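Local atomic coordinates of HhaI Restriction Endonuclease (Haemophilus parahaemolyticus, PDB entry 6UKG), a protein that is a type II restriction endonuclease that recognises the palindromic DNA sequence GCGC and cuts both strands within it. Residues Y66-S71 and E91-Y96; V126-T131 and I138-H143; E194-K199 and F208-N213. All blocks are in the same frame, centred on the assembly; numbering follows the deposited sequence.

From the N terminus the three contacts follow in series; none nests in or crosses another. Contact 1 closes the excursion through helix 80-91, pinning the edge strand 67-70 of an antiparallel sheet to the short helical segment beyond that helix. Contact 2 closes the tight hairpin of strands 126-132 and 136-140, which completes one side of the mixed sheet carrying strand 43-47. Contact 3 lies in a separate antiparallel sheet, where the loop before strand 200-203 is fastened to strand 206-213. Contacts 2 and 3 sit on opposite sides of the chain's centre, about 39 Å apart between centres, and contacts 1 and 2 about 32 Å apart.

Contact 1. Residues Y66-S71 and E91-Y96; sequences YKFDYS and ENFSEY
Phe-93 lays the face of its ring against the backbone of Tyr-66 and Lys-67, and this face-on packing carries most of the contact. Its CG lies opposite the backbone N (chi1 -172°), which sends the ring out from the helical segment 93-96 to the start of strand 67-70. Tyr-66 CA stands 3.7 Å from the centroid of the Phe-93 ring and only 11° off the normal, a well-centred CH-pi contact. The peptide that follows extends over the same face, with Tyr-66 C 3.5 Å from Phe-93 CD1. At the rim, Lys-67 O comes 3.4 Å from Phe-93 CE1.

Among the aromatic side chains, Phe-68 and Phe-93 meet obliquely, their centroids 5.2 Å apart and their planes at 53°. Their closest approach is Phe-68 CE2 to Phe-93 CD1, 3.6 Å. The ring of Tyr-66 crosses that of Phe-93 at about a right angle, touching it with CD1, 4.0 Å from Phe-93 CD2.

A further apolar touch joins Phe-68 CZ to Tyr-96 CB at 3.5 Å. The Tyr-96 ring then leads away from the strand, and its OH bonds to the carbonyl of Ile-105. Phe-68 also meets the ring of Tyr-154 and touches Met-89 of helix 80-91, so it joins the sheet to the helices beside it.

Tyr-66 and Lys-67 face Asn-62 as a G1 beta bulge, with Tyr-66 in a left-handed backbone conformation. At the other end of the segment Ser-71 OG bonds a DNA phosphate. Between the two segments the adhesion is apolar and CH-pi in character, without hydrogen bonds or salt bridges, so it depends on shape fit and on the peptide surface that the bulge presents to Phe-93.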
loop_
_atom_site.group_PDB
_atom_site.type_symbol
_atom_site.label_atom_id
_atom_site.label_comp_id
_atom_site.label_asym_id
_atom_site.label_seq_id
_atom_site.Cartn_x
_atom_site.Cartn_y
_atom_site.Cartn_z
ATOM N N TYR A 66 -12.792 19.905 17.197
ATOM C CA TYR A 66 -13.828 19.052 16.612
ATOM C C TYR A 66 -13.692 18.970 15.091
ATOM O O TYR A 66 -14.664 19.065 14.342
ATOM C CB TYR A 66 -15.222 19.500 17.045
ATOM C CG TYR A 66 -15.385 19.580 18.549
ATOM C CD1 TYR A 66 -15.685 18.451 19.295
ATOM C CD2 TYR A 66 -15.236 20.789 19.223
ATOM C CE1 TYR A 66 -15.838 18.520 20.673
ATOM C CE2 TYR A 66 -15.391 20.868 20.598
ATOM C CZ TYR A 66 -15.685 19.729 21.318
ATOM O OH TYR A 66 -15.836 19.806 22.685
ATOM N N LYS A 67 -12.458 18.759 14.634
ATOM C CA LYS A 67 -12.200 18.597 13.215
ATOM C C LYS A 67 -10.966 17.730 13.023
ATOM O O LYS A 67 -10.258 17.401 13.977
ATOM C CB LYS A 67 -12.006 19.958 12.536
ATOM C CG LYS A 67 -10.761 20.677 13.014
ATOM C CD LYS A 67 -10.733 22.150 12.579
ATOM C CE LYS A 67 -10.379 22.304 11.108
ATOM N NZ LYS A 67 -10.356 23.732 10.658
ATOM N N PHE A 68 -10.704 17.379 11.769
ATOM C CA PHE A 68 -9.528 16.600 11.423
ATOM C C PHE A 68 -8.451 17.482 10.818
ATOM O O PHE A 68 -8.742 18.404 10.050
ATOM C CB PHE A 68 -9.887 15.459 10.466
ATOM C CG PHE A 68 -10.665 14.392 11.144
ATOM C CD1 PHE A 68 -10.008 13.374 11.819
ATOM C CD2 PHE A 68 -12.048 14.451 11.195
ATOM C CE1 PHE A 68 -10.708 12.416 12.500
ATOM C CE2 PHE A 68 -12.758 13.496 11.884
ATOM C CZ PHE A 68 -12.080 12.479 12.546
ATOM N N ASP A 69 -7.209 17.206 11.201
ATOM C CA ASP A 69 -6.036 17.862 10.659
ATOM C C ASP A 69 -5.304 16.899 9.735
ATOM O O ASP A 69 -5.129 15.716 10.052
ATOM C CB ASP A 69 -5.074 18.300 11.779
ATOM C CG ASP A 69 -5.666 19.366 12.704
ATOM O OD1 ASP A 69 -5.343 19.383 13.853
ATOM O OD2 ASP A 69 -6.533 20.231 12.203
ATOM N N TYR A 70 -4.866 17.417 8.597
ATOM C CA TYR A 70 -4.042 16.645 7.685
ATOM C C TYR A 70 -2.654 16.524 8.291
ATOM O O TYR A 70 -2.030 17.531 8.624
ATOM C CB TYR A 70 -3.964 17.387 6.360
ATOM C CG TYR A 70 -3.497 16.572 5.177
ATOM C CD1 TYR A 70 -4.343 15.648 4.580
ATOM C CD2 TYR A 70 -2.236 16.767 4.620
ATOM C CE1 TYR A 70 -3.947 14.940 3.486
ATOM C CE2 TYR A 70 -1.830 16.059 3.505
ATOM C CZ TYR A 70 -2.697 15.145 2.942
ATOM O OH TYR A 70 -2.374 14.412 1.834
ATOM N N SER A 71 -2.151 15.308 8.432
ATOM C CA SER A 71 -0.861 15.160 9.076
ATOM C C SER A 71 0.206 15.974 8.340
ATOM O O SER A 71 0.368 15.827 7.123
ATOM C CB SER A 71 -0.404 13.711 9.152
ATOM O OG SER A 71 0.929 13.702 9.621
ATOM N N GLU A 91 -17.354 17.702 9.681
ATOM C CA GLU A 91 -18.740 18.052 9.963
ATOM C C GLU A 91 -19.491 16.910 10.637
ATOM O O GLU A 91 -20.505 17.155 11.299
ATOM C CB GLU A 91 -19.433 18.520 8.681
ATOM C CG GLU A 91 -18.791 19.777 8.122
ATOM C CD GLU A 91 -19.512 20.353 6.926
ATOM O OE1 GLU A 91 -20.167 19.642 6.233
ATOM O OE2 GLU A 91 -19.380 21.660 6.720
ATOM N N ASN A 92 -18.995 15.687 10.517
ATOM C CA ASN A 92 -19.528 14.509 11.199
ATOM C C ASN A 92 -18.526 13.996 12.226
ATOM O O ASN A 92 -18.320 12.788 12.364
ATOM C CB ASN A 92 -19.884 13.429 10.179
ATOM C CG ASN A 92 -21.022 13.844 9.289
ATOM O OD1 ASN A 92 -22.174 13.739 9.687
ATOM N ND2 ASN A 92 -20.712 14.356 8.096
ATOM N N PHE A 93 -17.920 14.920 12.983
ATOM C CA PHE A 93 -16.769 14.579 13.810
ATOM C C PHE A 93 -17.090 13.459 14.787
ATOM O O PHE A 93 -16.277 12.546 14.972
ATOM C CB PHE A 93 -16.275 15.818 14.562
ATOM C CG PHE A 93 -14.974 15.618 15.305
ATOM C CD1 PHE A 93 -13.783 15.516 14.619
ATOM C CD2 PHE A 93 -14.944 15.557 16.682
ATOM C CE1 PHE A 93 -12.584 15.325 15.288
ATOM C CE2 PHE A 93 -13.742 15.376 17.363
ATOM C CZ PHE A 93 -12.565 15.271 16.665
ATOM N N SER A 94 -18.264 13.503 15.420
ATOM C CA SER A 94 -18.569 12.499 16.432
ATOM C C SER A 94 -18.619 11.095 15.843
ATOM O O SER A 94 -18.407 10.115 16.567
ATOM C CB SER A 94 -19.883 12.840 17.131
ATOM O OG SER A 94 -20.937 12.809 16.202
ATOM N N GLU A 95 -18.898 10.973 14.543
ATOM C CA GLU A 95 -18.931 9.672 13.891
ATOM C C GLU A 95 -17.545 9.140 13.560
ATOM O O GLU A 95 -17.404 7.927 13.352
ATOM C CB GLU A 95 -19.758 9.754 12.604
ATOM N N TYR A 96 -16.528 10.005 13.478
ATOM C CA TYR A 96 -15.200 9.581 13.063
ATOM C C TYR A 96 -14.128 9.770 14.130
ATOM O O TYR A 96 -13.017 9.262 13.959
ATOM C CB TYR A 96 -14.765 10.306 11.772
ATOM C CG TYR A 96 -15.592 9.884 10.582
ATOM C CD1 TYR A 96 -15.279 8.727 9.864
ATOM C CD2 TYR A 96 -16.702 10.611 10.195
ATOM C CE1 TYR A 96 -16.066 8.317 8.816
ATOM C CE2 TYR A 96 -17.478 10.213 9.125
ATOM C CZ TYR A 96 -17.158 9.069 8.449
ATOM O OH TYR A 96 -17.955 8.696 7.409
#

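Contact 2. Residues V126-T131 and I138-H143; sequences VKFFIT and IFPIEH
Phe-139 turns its CG into the cramped position between its own backbone N and carbonyl carbon (chi1 63°), which brings the ring back across the strand boundary to lie against Phe-129 CB. The pair belongs to the beta hairpin of strands 126-132 and 136-140, at one side of a mixed sheet. Within that sheet strands 43-47 and 126-132 run parallel, an arrangement consistent with the PD-(D/E)XK nuclease core. Thr-131 OG1 bonds to Lys-48 O and so ties the hairpin to the end of strand 43-47.

Phe-129 CB sits over the face of the Phe-139 ring, 3.5 Å from Phe-139 CZ. The two rings are nearly parallel, at 15°, but displaced, with little overlap. Ile-141 CG2 lies at the edge of the Phe-129 ring, 3.7 Å from Phe-129 CD1.

The other face of the hairpin carries Phe-128, Ile-130, Ile-138 and Pro-140. Ile-130 and Ile-138 run alongside each other, CG1 against CG1, while Phe-128 CE2 packs 3.7 Å from Pro-140 CB. Helix 242-255 packs on Phe-128, Ile-138 and Pro-140, and helix 3-18 on Ile-130 and Ile-138; Phe-252 is edge-to-face with Phe-128.

Phe-129 and Phe-139 form the hydrogen-bonded pair, with Phe-129 N to Phe-139 O at 2.9 Å and Phe-139 N to Phe-129 O at 3.0 Å. Pro-140 occupies the non-hydrogen-bonded position opposite Phe-128, and the next bond runs from Ile-141 N to Lys-127 O, 3.0 Å, with the donor 41° out of the carbonyl plane. Lys-127 O also accepts from a water, 2.8 Å away, whose second hydrogen goes to Glu-142 OE1.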
loop_
_atom_site.group_PDB
_atom_site.type_symbol
_atom_site.label_atom_id
_atom_site.label_comp_id
_atom_site.label_asym_id
_atom_site.label_seq_id
_atom_site.Cartn_x
_atom_site.Cartn_y
_atom_site.Cartn_z
ATOM N N VAL A 126 2.220 8.510 -12.467
ATOM C CA VAL A 126 1.604 7.265 -12.907
ATOM C C VAL A 126 0.570 7.601 -13.965
ATOM O O VAL A 126 -0.398 8.305 -13.685
ATOM C CB VAL A 126 0.964 6.531 -11.729
ATOM C CG1 VAL A 126 0.104 5.376 -12.228
ATOM C CG2 VAL A 126 2.025 6.053 -10.766
ATOM N N LYS A 127 0.803 7.154 -15.200
ATOM C CA LYS A 127 -0.109 7.443 -16.304
ATOM C C LYS A 127 -1.084 6.308 -16.578
ATOM O O LYS A 127 -2.145 6.555 -17.158
ATOM C CB LYS A 127 0.647 7.792 -17.589
ATOM C CG LYS A 127 1.310 9.139 -17.590
ATOM C CD LYS A 127 1.922 9.444 -18.972
ATOM C CE LYS A 127 2.812 10.646 -18.969
ATOM N NZ LYS A 127 2.078 11.858 -18.584
ATOM N N PHE A 128 -0.720 5.069 -16.223
ATOM C CA PHE A 128 -1.536 3.904 -16.541
ATOM C C PHE A 128 -1.549 2.953 -15.359
ATOM O O PHE A 128 -0.617 2.932 -14.547
ATOM C CB PHE A 128 -0.985 3.144 -17.774
ATOM C CG PHE A 128 -1.129 3.914 -19.065
ATOM C CD1 PHE A 128 -0.205 4.877 -19.434
ATOM C CD2 PHE A 128 -2.204 3.680 -19.896
ATOM C CE1 PHE A 128 -0.373 5.617 -20.571
ATOM C CE2 PHE A 128 -2.378 4.424 -21.061
ATOM C CZ PHE A 128 -1.459 5.396 -21.387
ATOM N N PHE A 129 -2.613 2.157 -15.305
ATOM C CA PHE A 129 -2.705 0.993 -14.443
ATOM C C PHE A 129 -2.744 -0.258 -15.307
ATOM O O PHE A 129 -3.240 -0.237 -16.439
ATOM C CB PHE A 129 -3.970 1.031 -13.570
ATOM C CG PHE A 129 -3.840 1.881 -12.317
ATOM C CD1 PHE A 129 -3.510 3.220 -12.372
ATOM C CD2 PHE A 129 -3.986 1.323 -11.074
ATOM C CE1 PHE A 129 -3.384 3.977 -11.203
ATOM C CE2 PHE A 129 -3.863 2.070 -9.927
ATOM C CZ PHE A 129 -3.569 3.393 -10.004
ATOM N N ILE A 130 -2.244 -1.356 -14.755
ATOM C CA ILE A 130 -2.380 -2.680 -15.341
ATOM C C ILE A 130 -2.982 -3.598 -14.290
ATOM O O ILE A 130 -2.583 -3.575 -13.118
ATOM C CB ILE A 130 -1.052 -3.238 -15.904
ATOM C CG1 ILE A 130 -1.276 -4.584 -16.616
ATOM C CG2 ILE A 130 0.032 -3.326 -14.838
ATOM C CD1 ILE A 130 -0.079 -5.022 -17.437
ATOM N N THR A 131 -3.961 -4.390 -14.714
ATOM C CA THR A 131 -4.586 -5.389 -13.864
ATOM C C THR A 131 -4.872 -6.606 -14.730
ATOM O O THR A 131 -4.472 -6.672 -15.897
ATOM C CB THR A 131 -5.800 -4.783 -13.134
ATOM O OG1 THR A 131 -6.315 -5.719 -12.179
ATOM C CG2 THR A 131 -6.889 -4.399 -14.081
ATOM N N ILE A 138 -4.981 -2.810 -19.470
ATOM C CA ILE A 138 -4.127 -1.638 -19.308
ATOM C C ILE A 138 -4.959 -0.403 -19.622
ATOM O O ILE A 138 -5.589 -0.345 -20.680
ATOM C CB ILE A 138 -2.907 -1.674 -20.252
ATOM C CG1 ILE A 138 -2.083 -2.938 -20.032
ATOM C CG2 ILE A 138 -2.076 -0.416 -20.071
ATOM C CD1 ILE A 138 -1.013 -3.146 -21.115
ATOM N N PHE A 139 -4.960 0.583 -18.730
ATOM C CA PHE A 139 -5.814 1.730 -18.964
ATOM C C PHE A 139 -5.191 3.002 -18.391
ATOM O O PHE A 139 -4.463 2.950 -17.396
ATOM C CB PHE A 139 -7.232 1.512 -18.412
ATOM C CG PHE A 139 -7.296 1.345 -16.918
ATOM C CD1 PHE A 139 -7.395 2.449 -16.102
ATOM C CD2 PHE A 139 -7.275 0.089 -16.337
ATOM C CE1 PHE A 139 -7.447 2.311 -14.728
ATOM C CE2 PHE A 139 -7.345 -0.064 -14.954
ATOM C CZ PHE A 139 -7.437 1.045 -14.159
ATOM N N PRO A 140 -5.486 4.145 -19.005
ATOM C CA PRO A 140 -4.975 5.415 -18.492
ATOM C C PRO A 140 -5.769 5.852 -17.276
ATOM O O PRO A 140 -6.956 5.592 -17.143
ATOM C CB PRO A 140 -5.203 6.376 -19.667
ATOM C CG PRO A 140 -6.445 5.819 -20.337
ATOM C CD PRO A 140 -6.298 4.331 -20.225
ATOM N N ILE A 141 -5.089 6.558 -16.366
ATOM C CA ILE A 141 -5.714 6.896 -15.092
ATOM C C ILE A 141 -6.997 7.695 -15.255
ATOM O O ILE A 141 -7.902 7.587 -14.421
ATOM C CB ILE A 141 -4.731 7.590 -14.142
ATOM C CG1 ILE A 141 -4.193 8.895 -14.712
ATOM C CG2 ILE A 141 -3.645 6.663 -13.775
ATOM C CD1 ILE A 141 -3.557 9.701 -13.620
ATOM N N GLU A 142 -7.111 8.498 -16.310
ATOM C CA GLU A 142 -8.327 9.300 -16.484
ATOM C C GLU A 142 -9.578 8.457 -16.695
ATOM O O GLU A 142 -10.683 9.003 -16.578
ATOM C CB GLU A 142 -8.174 10.294 -17.631
ATOM C CG GLU A 142 -7.783 9.660 -18.927
ATOM C CD GLU A 142 -6.243 9.574 -19.162
ATOM O OE1 GLU A 142 -5.423 9.551 -18.259
ATOM O OE2 GLU A 142 -5.854 9.516 -20.427
ATOM N N HIS A 143 -9.439 7.162 -16.964
ATOM C CA HIS A 143 -10.566 6.265 -17.178
ATOM C C HIS A 143 -10.788 5.296 -16.029
ATOM O O HIS A 143 -11.523 4.319 -16.186
ATOM C CB HIS A 143 -10.421 5.515 -18.495
ATOM C CG HIS A 143 -10.687 6.380 -19.675
ATOM N ND1 HIS A 143 -10.436 5.985 -20.966
ATOM C CD2 HIS A 143 -11.174 7.642 -19.753
ATOM C CE1 HIS A 143 -10.771 6.958 -21.796
ATOM N NE2 HIS A 143 -11.212 7.978 -21.083
HETATM O O HOH W 1 -2.691 8.970 -18.425
#

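Contact 3. Residues E194-K199 and F208-N213; sequences ENIHDK and FLIKEN. With SO4 (sulfate ion), chain H; nucleotides of chain C.
Asp-198 and Lys-211 cross obliquely beside strand 206-213, where Lys-211 NZ meets Asp-198 OD1 at 2.9 Å in a salt bridge. The ammonium comes in on the syn side, 18° out of the carboxylate plane. Bends at the second and third torsions of the lysine fold its chain toward the aspartate, leaving the methylenes beside the DNA: Lys-211 CD lies 3.8 Å from OP1 of nucleotide DG8 of chain C. The phosphate and Asp-198 together would be expected to favour a charged lysine.

The side chains of His-197 and Glu-212 run at about a right angle, while the ring and carboxylate planes are 46° apart; His-197 CD2 lies 3.4 Å from Glu-212 N and also packs on Glu-212 CB. One face of the imidazole is covered near its rim by Asp-198 CG. On the buried side, Ile-196 and Ile-210 meet by their ends, CD1 to CD1 at 4.1 Å, and both also touch Leu-190 and Tyr-217.

Backbone bonds fix the spacing of these pairs. Ile-210 N reaches Lys-199 O at 2.9 Å, whereas Asp-198 N to Ile-210 O is bent and weak. A sulfate, probably from the crystallisation liquor, is held by Asn-195 ND2 at 2.7 Å from its O2, by His-197 N and by Tyr-217 OH.

Residues Ile-196 to Lys-199 make a type II beta turn, with Asp-198 left-handed at its third position. The turn leads directly into strand 200-203, the edge strand of a small antiparallel sheet and the first strand of a beta hairpin, whose second strand, 206-213, brings Leu-209 and Lys-211 next to the DNA backbone.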
loop_
_atom_site.group_PDB
_atom_site.type_symbol
_atom_site.label_atom_id
_atom_site.label_comp_id
_atom_site.label_asym_id
_atom_site.label_seq_id
_atom_site.Cartn_x
_atom_site.Cartn_y
_atom_site.Cartn_z
ATOM N N GLU A 194 14.352 -25.112 17.377
ATOM C CA GLU A 194 12.919 -25.052 17.584
ATOM C C GLU A 194 12.237 -24.494 16.335
ATOM O O GLU A 194 12.866 -23.893 15.467
ATOM C CB GLU A 194 12.578 -24.223 18.819
ATOM C CG GLU A 194 13.180 -24.828 20.082
ATOM C CD GLU A 194 12.503 -24.394 21.364
ATOM O OE1 GLU A 194 13.169 -24.235 22.324
ATOM O OE2 GLU A 194 11.188 -24.221 21.369
ATOM N N ASN A 195 10.928 -24.702 16.256
ATOM C CA ASN A 195 10.124 -24.242 15.127
ATOM C C ASN A 195 9.532 -22.888 15.489
ATOM O O ASN A 195 8.428 -22.787 16.029
ATOM C CB ASN A 195 9.046 -25.262 14.798
ATOM C CG ASN A 195 9.611 -26.635 14.515
ATOM O OD1 ASN A 195 9.533 -27.542 15.353
ATOM N ND2 ASN A 195 10.213 -26.790 13.353
ATOM N N ILE A 196 10.277 -21.826 15.186
ATOM C CA ILE A 196 9.924 -20.482 15.624
ATOM C C ILE A 196 9.666 -19.532 14.448
ATOM O O ILE A 196 9.625 -18.317 14.634
ATOM C CB ILE A 196 10.942 -19.920 16.640
ATOM C CG1 ILE A 196 12.352 -19.864 16.057
ATOM C CG2 ILE A 196 10.929 -20.758 17.909
ATOM C CD1 ILE A 196 13.375 -19.232 17.010
ATOM N N HIS A 197 9.461 -20.064 13.239
ATOM C CA HIS A 197 9.106 -19.216 12.107
ATOM C C HIS A 197 7.779 -18.528 12.383
ATOM O O HIS A 197 6.805 -19.168 12.786
ATOM C CB HIS A 197 8.977 -20.075 10.849
ATOM C CG HIS A 197 8.543 -19.318 9.633
ATOM N ND1 HIS A 197 7.652 -19.828 8.714
ATOM C CD2 HIS A 197 8.886 -18.089 9.181
ATOM C CE1 HIS A 197 7.463 -18.949 7.748
ATOM N NE2 HIS A 197 8.198 -17.882 8.009
ATOM N N ASP A 198 7.742 -17.226 12.146
ATOM C CA ASP A 198 6.565 -16.400 12.368
ATOM C C ASP A 198 6.150 -16.346 13.837
ATOM O O ASP A 198 5.023 -15.968 14.152
ATOM C CB ASP A 198 5.387 -16.810 11.476
ATOM C CG ASP A 198 5.609 -16.442 10.026
ATOM O OD1 ASP A 198 6.461 -15.656 9.764
ATOM O OD2 ASP A 198 4.835 -17.004 9.111
ATOM N N LYS A 199 7.040 -16.692 14.757
ATOM C CA LYS A 199 6.720 -16.600 16.176
ATOM C C LYS A 199 6.742 -15.152 16.647
ATOM O O LYS A 199 7.612 -14.370 16.266
ATOM C CB LYS A 199 7.726 -17.410 16.991
ATOM C CG LYS A 199 7.426 -17.428 18.473
ATOM C CD LYS A 199 8.000 -18.665 19.131
ATOM C CE LYS A 199 7.111 -19.880 18.907
ATOM N NZ LYS A 199 6.005 -19.959 19.909
ATOM N N PHE A 208 8.275 -8.512 19.176
ATOM C CA PHE A 208 9.178 -9.063 18.187
ATOM C C PHE A 208 8.455 -10.064 17.299
ATOM O O PHE A 208 7.505 -10.727 17.721
ATOM C CB PHE A 208 10.357 -9.766 18.865
ATOM C CG PHE A 208 11.140 -8.884 19.797
ATOM C CD1 PHE A 208 12.116 -8.036 19.297
ATOM C CD2 PHE A 208 10.916 -8.908 21.176
ATOM C CE1 PHE A 208 12.865 -7.236 20.159
ATOM C CE2 PHE A 208 11.661 -8.109 22.031
ATOM C CZ PHE A 208 12.633 -7.275 21.525
ATOM N N LEU A 209 8.946 -10.197 16.074
ATOM C CA LEU A 209 8.457 -11.163 15.112
ATOM C C LEU A 209 9.662 -11.852 14.496
ATOM O O LEU A 209 10.581 -11.187 14.001
ATOM C CB LEU A 209 7.623 -10.468 14.028
ATOM C CG LEU A 209 7.140 -11.326 12.859
ATOM C CD1 LEU A 209 6.196 -12.422 13.302
ATOM C CD2 LEU A 209 6.475 -10.445 11.791
ATOM N N ILE A 210 9.671 -13.171 14.544
ATOM C CA ILE A 210 10.787 -13.955 14.048
ATOM C C ILE A 210 10.424 -14.489 12.669
ATOM O O ILE A 210 9.431 -15.208 12.512
ATOM C CB ILE A 210 11.135 -15.083 15.033
ATOM C CG1 ILE A 210 11.422 -14.490 16.427
ATOM C CG2 ILE A 210 12.293 -15.894 14.514
ATOM C CD1 ILE A 210 11.603 -15.528 17.511
ATOM N N LYS A 211 11.215 -14.123 11.665
ATOM C CA LYS A 211 11.025 -14.568 10.292
ATOM C C LYS A 211 12.159 -15.507 9.902
ATOM O O LYS A 211 13.296 -15.350 10.342
ATOM C CB LYS A 211 10.992 -13.370 9.336
ATOM C CG LYS A 211 9.875 -12.372 9.620
ATOM C CD LYS A 211 8.517 -12.971 9.370
ATOM C CE LYS A 211 8.321 -13.324 7.922
ATOM N NZ LYS A 211 6.934 -13.732 7.639
ATOM N N GLU A 212 11.860 -16.487 9.064
ATOM C CA GLU A 212 12.886 -17.414 8.603
ATOM C C GLU A 212 13.220 -17.105 7.154
ATOM O O GLU A 212 12.335 -17.138 6.292
ATOM C CB GLU A 212 12.448 -18.864 8.759
ATOM C CG GLU A 212 13.587 -19.825 8.519
ATOM C CD GLU A 212 13.459 -21.054 9.356
ATOM O OE1 GLU A 212 12.306 -21.473 9.572
ATOM O OE2 GLU A 212 14.494 -21.590 9.807
ATOM N N ASN A 213 14.496 -16.806 6.896
ATOM C CA ASN A 213 14.992 -16.564 5.551
ATOM C C ASN A 213 16.409 -17.106 5.426
ATOM O O ASN A 213 17.223 -16.970 6.345
ATOM C CB ASN A 213 14.970 -15.069 5.209
HETATM S S SO4 H . 11.331 -23.875 11.511
HETATM O O1 SO4 H . 11.617 -23.732 10.085
HETATM O O2 SO4 H . 10.100 -24.649 11.670
HETATM O O3 SO4 H . 11.168 -22.558 12.110
HETATM O O4 SO4 H . 12.442 -24.576 12.157
ATOM P P DG C 8 7.642 -8.051 8.356
ATOM O OP1 DG C 8 8.033 -9.437 8.038
ATOM O OP2 DG C 8 8.282 -7.333 9.484
ATOM O "O5'" DG C 8 7.830 -7.146 7.038
ATOM C "C5'" DG C 8 7.521 -7.690 5.738
ATOM C "C4'" DG C 8 8.080 -6.838 4.619
ATOM O "O4'" DG C 8 7.347 -5.599 4.494
ATOM C "C3'" DG C 8 9.525 -6.404 4.786
ATOM O "O3'" DG C 8 10.123 -6.323 3.484
ATOM C "C2'" DG C 8 9.427 -5.049 5.470
ATOM C "C1'" DG C 8 8.189 -4.468 4.842
ATOM N N9 DG C 8 7.383 -3.629 5.696
ATOM C C8 DG C 8 7.031 -3.869 7.016
ATOM N N7 DG C 8 6.213 -2.985 7.502
ATOM C C5 DG C 8 5.950 -2.146 6.431
ATOM C C6 DG C 8 5.128 -1.008 6.359
ATOM O O6 DG C 8 4.404 -0.525 7.222
ATOM N N1 DG C 8 5.178 -0.416 5.101
ATOM C C2 DG C 8 5.943 -0.847 4.058
ATOM N N2 DG C 8 5.882 -0.130 2.922
ATOM N N3 DG C 8 6.708 -1.926 4.104
ATOM C C4 DG C 8 6.677 -2.512 5.319
#